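Local coordinates for dermonecrotic toxin (Pasteurella multocida, PDB 2EBF), which is a mitogenic, bone-resorbing toxin of porcine atrophic rhinitis, whose C-terminal region, the part in this chain, carries a thiol-protease-like catalytic triad, at residues 139-144 / 173-178; 365-370 / 395-400; 588-593 / 676-681. One frame throughout, in Å; residues are numbered along the deposited sequence.

Overall arrangement
The three contacts follow one another along the chain, each closing before the next opens, and none touches another. Contact 1 joins helices 135-143 and 171-180 in the helical N-terminal part of this region, near the centre of the chain. Contact 2 lies about 45 Å away, centre to centre, within the C2 domain, where helix 359-370 meets the turn leading into strand 399-402 of a mixed sheet. Contact 3, within the C3 domain, sets the end of helix 583-591 against strand 676-681 of a separate antiparallel sheet; its centre is about 43 Å from contact 1 and 48 Å from contact 2. The contacts thus sample three structurally distinct parts of the toxin's C-terminal region.

Contact 1: residues 139-144 / 173-178; sequences KQILQI and DLIRFA. With GLC (alpha-D-glucopyranose), chain C; GLC (alpha-D-glucopyranose), chain B.
Behind the face on which Q140 and I141 meet I175, the ammonium NZ of K139 is held twice: it bonds Q143 OE1 at 2.6 Å, one turn further along the helix, and forms a salt bridge with E556. The lysine runs extended until its last torsion, where it bends (chi4 -77°) and brings NZ to OE1 of Q143, 26° out of the carbonyl plane.

Across the contact only carbon atoms meet, Q140 taking part through its CB. I175 has CG1 anti to its carbonyl carbon and an extended branch beyond, which sends CD1 forward as a single methyl between two neighbours: Q140 CB at 4.0 Å and I141 CG1 at 4.1 Å. The I141 and I175 side chains cross at about a right angle. One turn on, I144 CD1 rests on A178 CB at 4.1 Å. L155 of helix 151-164 touches both I141 and I144 and continues this apolar packing.

The other side of helix 135-143 carries two glucose units linked C1-O-C1, as in trehalose. Q143 CG lies 3.6 Å from O2 of the chain B unit, while L142 CB lies 3.7 Å from O6 of the chain C unit. Helix 135-143 and the residue after it thus pack on helix 171-180 with one side, in a buried helix-helix interface, while the opposite side lines a glycan pocket.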
loop_
_atom_site.group_PDB
_atom_site.type_symbol
_atom_site.label_atom_id
_atom_site.label_comp_id
_atom_site.label_asym_id
_atom_site.label_seq_id
_atom_site.Cartn_x
_atom_site.Cartn_y
_atom_site.Cartn_z
ATOM N N LYS A 139 0.328 20.935 -1.595
ATOM C CA LYS A 139 0.517 21.408 -0.229
ATOM C C LYS A 139 0.640 20.235 0.745
ATOM O O LYS A 139 1.503 20.248 1.622
ATOM C CB LYS A 139 -0.614 22.352 0.207
ATOM C CG LYS A 139 -0.298 23.117 1.504
ATOM C CD LYS A 139 -1.356 24.164 1.826
ATOM C CE LYS A 139 -0.866 25.153 2.890
ATOM N NZ LYS A 139 -0.909 24.580 4.254
ATOM N N GLN A 140 -0.217 19.227 0.586
ATOM C CA GLN A 140 -0.270 18.132 1.546
ATOM C C GLN A 140 1.026 17.322 1.455
ATOM O O GLN A 140 1.666 17.014 2.474
ATOM C CB GLN A 140 -1.491 17.244 1.283
ATOM C CG GLN A 140 -2.819 17.841 1.792
ATOM C CD GLN A 140 -2.669 18.437 3.184
ATOM O OE1 GLN A 140 -2.824 19.643 3.382
ATOM N NE2 GLN A 140 -2.331 17.600 4.143
ATOM N N ILE A 141 1.420 17.032 0.226
ATOM C CA ILE A 141 2.581 16.183 -0.039
ATOM C C ILE A 141 3.912 16.862 0.304
ATOM O O ILE A 141 4.766 16.263 0.971
ATOM C CB ILE A 141 2.589 15.693 -1.488
ATOM C CG1 ILE A 141 1.428 14.713 -1.728
ATOM C CG2 ILE A 141 3.942 15.025 -1.807
ATOM C CD1 ILE A 141 1.355 14.194 -3.173
ATOM N N LEU A 142 4.092 18.100 -0.147
ATOM C CA LEU A 142 5.320 18.845 0.142
ATOM C C LEU A 142 5.465 19.372 1.586
ATOM O O LEU A 142 6.530 19.873 1.959
ATOM C CB LEU A 142 5.538 19.961 -0.889
ATOM C CG LEU A 142 5.741 19.532 -2.350
ATOM C CD1 LEU A 142 6.066 20.748 -3.224
ATOM C CD2 LEU A 142 6.828 18.478 -2.485
ATOM N N GLN A 143 4.420 19.253 2.397
ATOM C CA GLN A 143 4.530 19.559 3.829
ATOM C C GLN A 143 5.204 18.408 4.604
ATOM O O GLN A 143 5.750 18.627 5.694
ATOM C CB GLN A 143 3.166 19.931 4.438
ATOM C CG GLN A 143 2.799 21.403 4.192
ATOM C CD GLN A 143 1.415 21.830 4.670
ATOM O OE1 GLN A 143 1.156 23.034 4.769
ATOM N NE2 GLN A 143 0.520 20.868 4.956
ATOM N N ILE A 144 5.163 17.194 4.054
ATOM C CA ILE A 144 5.861 16.055 4.668
ATOM C C ILE A 144 7.383 16.300 4.622
ATOM O O ILE A 144 7.929 16.559 3.555
ATOM C CB ILE A 144 5.509 14.704 3.972
ATOM C CG1 ILE A 144 3.990 14.508 3.922
ATOM C CG2 ILE A 144 6.187 13.517 4.691
ATOM C CD1 ILE A 144 3.526 13.409 2.968
ATOM N N ASP A 173 -6.014 9.090 2.085
ATOM C CA ASP A 173 -5.795 8.251 3.258
ATOM C C ASP A 173 -4.324 7.829 3.396
ATOM O O ASP A 173 -3.835 7.683 4.508
ATOM C CB ASP A 173 -6.719 7.036 3.231
ATOM C CG ASP A 173 -8.152 7.384 3.574
ATOM O OD1 ASP A 173 -8.386 8.301 4.400
ATOM O OD2 ASP A 173 -9.050 6.738 3.011
ATOM N N LEU A 174 -3.628 7.634 2.278
ATOM C CA LEU A 174 -2.185 7.321 2.349
ATOM C C LEU A 174 -1.397 8.542 2.859
ATOM O O LEU A 174 -0.410 8.397 3.589
ATOM C CB LEU A 174 -1.642 6.777 1.023
ATOM C CG LEU A 174 -1.942 5.292 0.743
ATOM C CD1 LEU A 174 -1.948 4.974 -0.753
ATOM C CD2 LEU A 174 -0.970 4.361 1.481
ATOM N N ILE A 175 -1.863 9.744 2.506
ATOM C CA ILE A 175 -1.310 10.974 3.086
ATOM C C ILE A 175 -1.572 11.020 4.595
ATOM O O ILE A 175 -0.667 11.334 5.363
ATOM C CB ILE A 175 -1.859 12.254 2.389
ATOM C CG1 ILE A 175 -1.270 12.384 0.978
ATOM C CG2 ILE A 175 -1.592 13.518 3.241
ATOM C CD1 ILE A 175 -1.997 13.430 0.084
ATOM N N ARG A 176 -2.795 10.697 5.019
ATOM C CA ARG A 176 -3.114 10.696 6.453
ATOM C C ARG A 176 -2.208 9.731 7.229
ATOM O O ARG A 176 -1.709 10.072 8.307
ATOM C CB ARG A 176 -4.590 10.368 6.695
ATOM C CG ARG A 176 -5.546 11.342 6.036
ATOM C CD ARG A 176 -6.974 11.034 6.442
ATOM N NE ARG A 176 -7.894 12.126 6.139
ATOM C CZ ARG A 176 -8.762 12.133 5.131
ATOM N NH1 ARG A 176 -8.854 11.101 4.301
ATOM N NH2 ARG A 176 -9.561 13.181 4.970
ATOM N N PHE A 177 -1.998 8.539 6.669
ATOM C CA PHE A 177 -1.048 7.569 7.234
ATOM C C PHE A 177 0.355 8.163 7.370
ATOM O O PHE A 177 0.971 8.058 8.431
ATOM C CB PHE A 177 -1.014 6.290 6.383
ATOM C CG PHE A 177 0.141 5.356 6.713
ATOM C CD1 PHE A 177 0.192 4.696 7.933
ATOM C CD2 PHE A 177 1.162 5.147 5.790
ATOM C CE1 PHE A 177 1.250 3.844 8.246
ATOM C CE2 PHE A 177 2.221 4.287 6.079
ATOM C CZ PHE A 177 2.265 3.636 7.313
ATOM N N ALA A 178 0.849 8.782 6.290
ATOM C CA ALA A 178 2.205 9.344 6.258
ATOM C C ALA A 178 2.379 10.416 7.321
ATOM O O ALA A 178 3.394 10.450 8.014
ATOM C CB ALA A 178 2.520 9.920 4.877
HETATM C C1 GLC C . 7.144 24.253 1.517
HETATM C C2 GLC C . 6.991 25.747 1.228
HETATM C C3 GLC C . 5.638 26.263 1.723
HETATM C C4 GLC C . 4.476 25.405 1.201
HETATM C C5 GLC C . 4.733 23.902 1.412
HETATM C C6 GLC C . 3.721 23.047 0.656
HETATM O O2 GLC C . 8.036 26.452 1.904
HETATM O O3 GLC C . 5.463 27.629 1.322
HETATM O O4 GLC C . 3.257 25.794 1.850
HETATM O O5 GLC C . 6.043 23.521 0.959
HETATM O O6 GLC C . 3.894 23.250 -0.757
HETATM C C1 GLC B . 7.742 22.823 3.380
HETATM C C2 GLC B . 7.456 22.697 4.876
HETATM C C3 GLC B . 8.206 23.801 5.632
HETATM C C4 GLC B . 9.703 23.745 5.332
HETATM C C5 GLC B . 9.960 23.741 3.820
HETATM C C6 GLC B . 11.420 23.429 3.517
HETATM O O1 GLC B . 7.214 24.074 2.934
HETATM O O2 GLC B . 6.043 22.786 5.107
HETATM O O3 GLC B . 8.007 23.712 7.044
HETATM O O4 GLC B . 10.354 24.871 5.949
HETATM O O5 GLC B . 9.163 22.749 3.155
HETATM O O6 GLC B . 11.715 22.113 4.001
#

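Contact 2: residues 365-370 / 395-400; sequences KCMNTY and NGLTEI
N368 and N395 cross at about a right angle, with their amide planes turned 56° apart, and meet at one corner: N395 ND2 donates to N368 OD1 at 3.0 Å. The bond is bent, and OD1 sits 29° out of the N395 amide plane. It joins a solvent-exposed asparagine on helix 359-370 to one just past the end of helix 389-394.

Beneath this pair M367 comes obliquely to the turn. Its CB lies against the N395 backbone and side chain together, 3.5 Å from N395 O and 3.7 Å from N395 CB. The chain then folds at its second torsion (chi2 -58°) and carries the sulfur along the turn to L397, where SD is 4.0 Å from both L397 CA and L397 CD1.

The turn itself is the Schellman motif that ends helix 389-394, with G396 as its C-prime residue at positive phi. It leads into strand 399-402, closing the beta-alpha-beta crossover that starts from strand 372-376; strand 498-502 runs between the two in the parallel part of the sheet. V499 of that middle strand and F392 of the capped helix each touch both M367 and L397, burying the thioether and the leucine. N395 O, already covered by M367 CB, accepts a hydrogen bond from K497 NZ.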
loop_
_atom_site.group_PDB
_atom_site.type_symbol
_atom_site.label_atom_id
_atom_site.label_comp_id
_atom_site.label_asym_id
_atom_site.label_seq_id
_atom_site.Cartn_x
_atom_site.Cartn_y
_atom_site.Cartn_z
ATOM N N LYS A 365 -17.008 -28.982 16.112
ATOM C CA LYS A 365 -17.525 -28.055 15.107
ATOM C C LYS A 365 -16.439 -27.120 14.583
ATOM O O LYS A 365 -16.375 -26.884 13.382
ATOM C CB LYS A 365 -18.722 -27.262 15.636
ATOM C CG LYS A 365 -19.558 -26.595 14.522
ATOM C CD LYS A 365 -21.012 -26.472 14.940
ATOM C CE LYS A 365 -21.926 -26.215 13.750
ATOM N NZ LYS A 365 -22.310 -27.476 13.026
ATOM N N CYS A 366 -15.589 -26.599 15.472
ATOM C CA CYS A 366 -14.490 -25.703 15.063
ATOM C C CYS A 366 -13.478 -26.422 14.171
ATOM O O CYS A 366 -13.041 -25.886 13.138
ATOM C CB CYS A 366 -13.775 -25.096 16.286
ATOM S SG CYS A 366 -14.764 -23.853 17.186
ATOM N N MET A 367 -13.113 -27.632 14.572
ATOM C CA MET A 367 -12.130 -28.407 13.831
ATOM C C MET A 367 -12.706 -28.984 12.533
ATOM O O MET A 367 -12.114 -28.812 11.465
ATOM C CB MET A 367 -11.498 -29.499 14.715
ATOM C CG MET A 367 -10.520 -28.976 15.795
ATOM S SD MET A 367 -9.100 -27.998 15.201
ATOM C CE MET A 367 -9.747 -26.326 15.292
ATOM N N ASN A 368 -13.866 -29.628 12.615
ATOM C CA ASN A 368 -14.390 -30.390 11.475
ATOM C C ASN A 368 -15.225 -29.595 10.474
ATOM O O ASN A 368 -15.206 -29.904 9.279
ATOM C CB ASN A 368 -15.161 -31.624 11.956
ATOM C CG ASN A 368 -14.311 -32.546 12.816
ATOM O OD1 ASN A 368 -14.805 -33.156 13.768
ATOM N ND2 ASN A 368 -13.034 -32.663 12.483
ATOM N N THR A 369 -15.936 -28.577 10.950
ATOM C CA THR A 369 -16.772 -27.739 10.078
ATOM C C THR A 369 -16.091 -26.411 9.718
ATOM O O THR A 369 -15.921 -26.096 8.533
ATOM C CB THR A 369 -18.166 -27.484 10.709
ATOM O OG1 THR A 369 -18.850 -28.731 10.867
ATOM C CG2 THR A 369 -19.015 -26.573 9.838
ATOM N N TYR A 370 -15.705 -25.633 10.729
ATOM C CA TYR A 370 -15.111 -24.317 10.480
ATOM C C TYR A 370 -13.656 -24.407 10.032
ATOM O O TYR A 370 -13.145 -23.487 9.385
ATOM C CB TYR A 370 -15.209 -23.421 11.707
ATOM C CG TYR A 370 -16.584 -23.293 12.323
ATOM C CD1 TYR A 370 -17.743 -23.377 11.546
ATOM C CD2 TYR A 370 -16.723 -23.056 13.689
ATOM C CE1 TYR A 370 -19.011 -23.247 12.122
ATOM C CE2 TYR A 370 -17.984 -22.921 14.275
ATOM C CZ TYR A 370 -19.120 -23.018 13.484
ATOM O OH TYR A 370 -20.359 -22.883 14.062
ATOM N N ASN A 395 -9.478 -34.318 16.659
ATOM C CA ASN A 395 -10.322 -33.839 15.570
ATOM C C ASN A 395 -9.520 -33.203 14.434
ATOM O O ASN A 395 -10.070 -32.491 13.594
ATOM C CB ASN A 395 -11.401 -32.896 16.109
ATOM C CG ASN A 395 -12.456 -33.637 16.904
ATOM O OD1 ASN A 395 -12.382 -33.731 18.136
ATOM N ND2 ASN A 395 -13.415 -34.220 16.201
ATOM N N GLY A 396 -8.215 -33.464 14.423
ATOM C CA GLY A 396 -7.369 -33.098 13.293
ATOM C C GLY A 396 -6.592 -31.790 13.325
ATOM O O GLY A 396 -6.028 -31.400 12.301
ATOM N N LEU A 397 -6.515 -31.124 14.480
ATOM C CA LEU A 397 -5.677 -29.913 14.612
ATOM C C LEU A 397 -4.293 -30.138 13.999
ATOM O O LEU A 397 -3.616 -31.107 14.338
ATOM C CB LEU A 397 -5.514 -29.509 16.090
ATOM C CG LEU A 397 -4.628 -28.297 16.398
ATOM C CD1 LEU A 397 -5.356 -26.987 16.072
ATOM C CD2 LEU A 397 -4.157 -28.323 17.852
ATOM N N THR A 398 -3.881 -29.247 13.100
ATOM C CA THR A 398 -2.564 -29.379 12.460
ATOM C C THR A 398 -1.595 -28.286 12.885
ATOM O O THR A 398 -0.382 -28.484 12.842
ATOM C CB THR A 398 -2.653 -29.372 10.903
ATOM O OG1 THR A 398 -3.299 -28.176 10.461
ATOM C CG2 THR A 398 -3.428 -30.580 10.389
ATOM N N GLU A 399 -2.126 -27.136 13.301
ATOM C CA GLU A 399 -1.291 -25.953 13.495
ATOM C C GLU A 399 -1.841 -24.959 14.526
ATOM O O GLU A 399 -3.051 -24.731 14.611
ATOM C CB GLU A 399 -1.095 -25.251 12.144
ATOM C CG GLU A 399 0.019 -24.223 12.119
ATOM C CD GLU A 399 0.504 -23.913 10.705
ATOM O OE1 GLU A 399 -0.064 -24.469 9.738
ATOM O OE2 GLU A 399 1.463 -23.114 10.566
ATOM N N ILE A 400 -0.920 -24.367 15.288
ATOM C CA ILE A 400 -1.206 -23.279 16.226
ATOM C C ILE A 400 -0.504 -22.011 15.743
ATOM O O ILE A 400 0.677 -22.042 15.396
ATOM C CB ILE A 400 -0.701 -23.614 17.656
ATOM C CG1 ILE A 400 -1.410 -24.862 18.203
ATOM C CG2 ILE A 400 -0.861 -22.407 18.603
ATOM C CD1 ILE A 400 -0.604 -25.626 19.246
#

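Contact 3: residues 588-593 / 676-681; sequences PLLENS and KEFAVD
F678 reaches from the antiparallel sheet of the thiol-protease-like C3 part toward the end of helix 583-591, where L590 and S593 receive its ring edge. From CB the ring leaves with CG anti to the carbonyl carbon (chi1 -70°), which carries it off strand 676-681 toward the helix. CD1 comes first, 4.2 Å from the methyl L590 CD2, which lies near the plane of the ring. Next along the same rim, CE1 is 3.3 Å from S593 OG. The far corner CZ is equally close to that oxygen, so OG straddles the CE1-CZ edge in the plane of the ring, consistent with weak C-H...O attraction. S593 CB follows at 4.1 Å from both carbons.

The hydroxyl is held by the preceding turn: set between backbone N and carbonyl carbon, it donates to L590 O at 2.7 Å, an acceptor shared with the S593 amide. L602 of helix 596-610 and P700 touch both S593 and F678, while F671 on the adjacent strand meets the phenyl ring at a small angle between planes.

Further along strand 676-681, D681 OD2 is hydrogen-bonded to H666 NE2, consistent with the Asp-His pair of the thiol-protease-like triad, although C626 is tied up in a disulfide with C620 here. At the near end, extended K676 lies beside the S593 carbonyl: CD is 3.4 Å from S593 O, and NZ donates to that oxygen at 2.9 Å, arriving from the side (C=O...N 113°) and 31° out of the carbonyl plane.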
loop_
_atom_site.group_PDB
_atom_site.type_symbol
_atom_site.label_atom_id
_atom_site.label_comp_id
_atom_site.label_asym_id
_atom_site.label_seq_id
_atom_site.Cartn_x
_atom_site.Cartn_y
_atom_site.Cartn_z
ATOM N N PRO A 588 -13.425 -12.797 -33.365
ATOM C CA PRO A 588 -12.952 -13.219 -32.034
ATOM C C PRO A 588 -13.500 -12.392 -30.867
ATOM O O PRO A 588 -13.868 -12.955 -29.833
ATOM C CB PRO A 588 -11.432 -13.065 -32.140
ATOM C CG PRO A 588 -11.156 -13.291 -33.584
ATOM C CD PRO A 588 -12.299 -12.644 -34.308
ATOM N N LEU A 589 -13.575 -11.074 -31.039
ATOM C CA LEU A 589 -14.070 -10.189 -29.984
ATOM C C LEU A 589 -15.503 -10.541 -29.620
ATOM O O LEU A 589 -15.883 -10.474 -28.456
ATOM C CB LEU A 589 -13.965 -8.716 -30.400
ATOM C CG LEU A 589 -12.607 -8.228 -30.927
ATOM C CD1 LEU A 589 -12.683 -6.757 -31.333
ATOM C CD2 LEU A 589 -11.493 -8.460 -29.912
ATOM N N LEU A 590 -16.286 -10.932 -30.623
ATOM C CA LEU A 590 -17.678 -11.300 -30.404
ATOM C C LEU A 590 -17.805 -12.677 -29.757
ATOM O O LEU A 590 -18.535 -12.838 -28.775
ATOM C CB LEU A 590 -18.471 -11.234 -31.712
ATOM C CG LEU A 590 -18.728 -9.831 -32.270
ATOM C CD1 LEU A 590 -19.285 -9.919 -33.682
ATOM C CD2 LEU A 590 -19.674 -9.050 -31.371
ATOM N N GLU A 591 -17.079 -13.658 -30.294
ATOM C CA GLU A 591 -17.176 -15.023 -29.783
ATOM C C GLU A 591 -16.545 -15.196 -28.405
ATOM O O GLU A 591 -16.955 -16.073 -27.642
ATOM C CB GLU A 591 -16.692 -16.066 -30.806
ATOM C CG GLU A 591 -15.309 -15.865 -31.398
ATOM C CD GLU A 591 -15.022 -16.817 -32.563
ATOM O OE1 GLU A 591 -13.848 -17.221 -32.721
ATOM O OE2 GLU A 591 -15.961 -17.161 -33.325
ATOM N N ASN A 592 -15.595 -14.328 -28.060
ATOM C CA ASN A 592 -14.970 -14.362 -26.740
ATOM C C ASN A 592 -15.735 -13.571 -25.678
ATOM O O ASN A 592 -15.430 -13.661 -24.486
ATOM C CB ASN A 592 -13.504 -13.914 -26.813
ATOM C CG ASN A 592 -12.644 -14.847 -27.668
ATOM O OD1 ASN A 592 -11.594 -14.446 -28.172
ATOM N ND2 ASN A 592 -13.094 -16.093 -27.843
ATOM N N SER A 593 -16.742 -12.813 -26.113
ATOM C CA SER A 593 -17.552 -12.009 -25.204
ATOM C C SER A 593 -18.555 -12.850 -24.431
ATOM O O SER A 593 -19.145 -12.391 -23.449
ATOM C CB SER A 593 -18.303 -10.920 -25.981
ATOM O OG SER A 593 -19.438 -11.450 -26.651
ATOM N N LYS A 676 -23.940 -8.627 -20.799
ATOM C CA LYS A 676 -23.091 -7.629 -21.482
ATOM C C LYS A 676 -23.863 -6.722 -22.447
ATOM O O LYS A 676 -24.919 -7.098 -22.946
ATOM C CB LYS A 676 -21.949 -8.313 -22.239
ATOM C CG LYS A 676 -20.750 -8.659 -21.363
ATOM C CD LYS A 676 -19.633 -9.276 -22.175
ATOM C CE LYS A 676 -18.410 -9.511 -21.306
ATOM N NZ LYS A 676 -17.508 -10.522 -21.914
ATOM N N GLU A 677 -23.319 -5.531 -22.703
ATOM C CA GLU A 677 -23.880 -4.626 -23.704
ATOM C C GLU A 677 -23.112 -4.715 -25.026
ATOM O O GLU A 677 -21.880 -4.782 -25.045
ATOM C CB GLU A 677 -23.914 -3.185 -23.190
ATOM C CG GLU A 677 -24.892 -2.990 -22.038
ATOM C CD GLU A 677 -25.522 -1.632 -22.022
ATOM O OE1 GLU A 677 -25.234 -0.813 -22.924
ATOM O OE2 GLU A 677 -26.329 -1.378 -21.103
ATOM N N PHE A 678 -23.861 -4.726 -26.123
ATOM C CA PHE A 678 -23.282 -4.813 -27.458
ATOM C C PHE A 678 -23.701 -3.593 -28.254
ATOM O O PHE A 678 -24.890 -3.405 -28.509
ATOM C CB PHE A 678 -23.783 -6.071 -28.150
ATOM C CG PHE A 678 -23.235 -7.337 -27.564
ATOM C CD1 PHE A 678 -22.081 -7.905 -28.084
ATOM C CD2 PHE A 678 -23.863 -7.947 -26.480
ATOM C CE1 PHE A 678 -21.561 -9.073 -27.547
ATOM C CE2 PHE A 678 -23.344 -9.120 -25.929
ATOM C CZ PHE A 678 -22.191 -9.678 -26.468
ATOM N N ALA A 679 -22.733 -2.754 -28.627
ATOM C CA ALA A 679 -23.015 -1.576 -29.443
ATOM C C ALA A 679 -23.679 -1.977 -30.760
ATOM O O ALA A 679 -23.289 -2.969 -31.375
ATOM C CB ALA A 679 -21.738 -0.821 -29.724
ATOM N N VAL A 680 -24.691 -1.212 -31.167
ATOM C CA VAL A 680 -25.290 -1.333 -32.500
ATOM C C VAL A 680 -25.155 0.045 -33.140
ATOM O O VAL A 680 -25.985 0.937 -32.945
ATOM C CB VAL A 680 -26.762 -1.835 -32.460
ATOM C CG1 VAL A 680 -27.383 -1.844 -33.868
ATOM C CG2 VAL A 680 -26.825 -3.233 -31.866
ATOM N N ASP A 681 -24.077 0.217 -33.890
ATOM C CA ASP A 681 -23.661 1.544 -34.311
ATOM C C ASP A 681 -23.840 1.677 -35.826
ATOM O O ASP A 681 -22.990 1.237 -36.611
ATOM C CB ASP A 681 -22.219 1.772 -33.861
ATOM C CG ASP A 681 -21.642 3.098 -34.318
ATOM O OD1 ASP A 681 -22.337 3.907 -34.959
ATOM O OD2 ASP A 681 -20.457 3.320 -34.029
#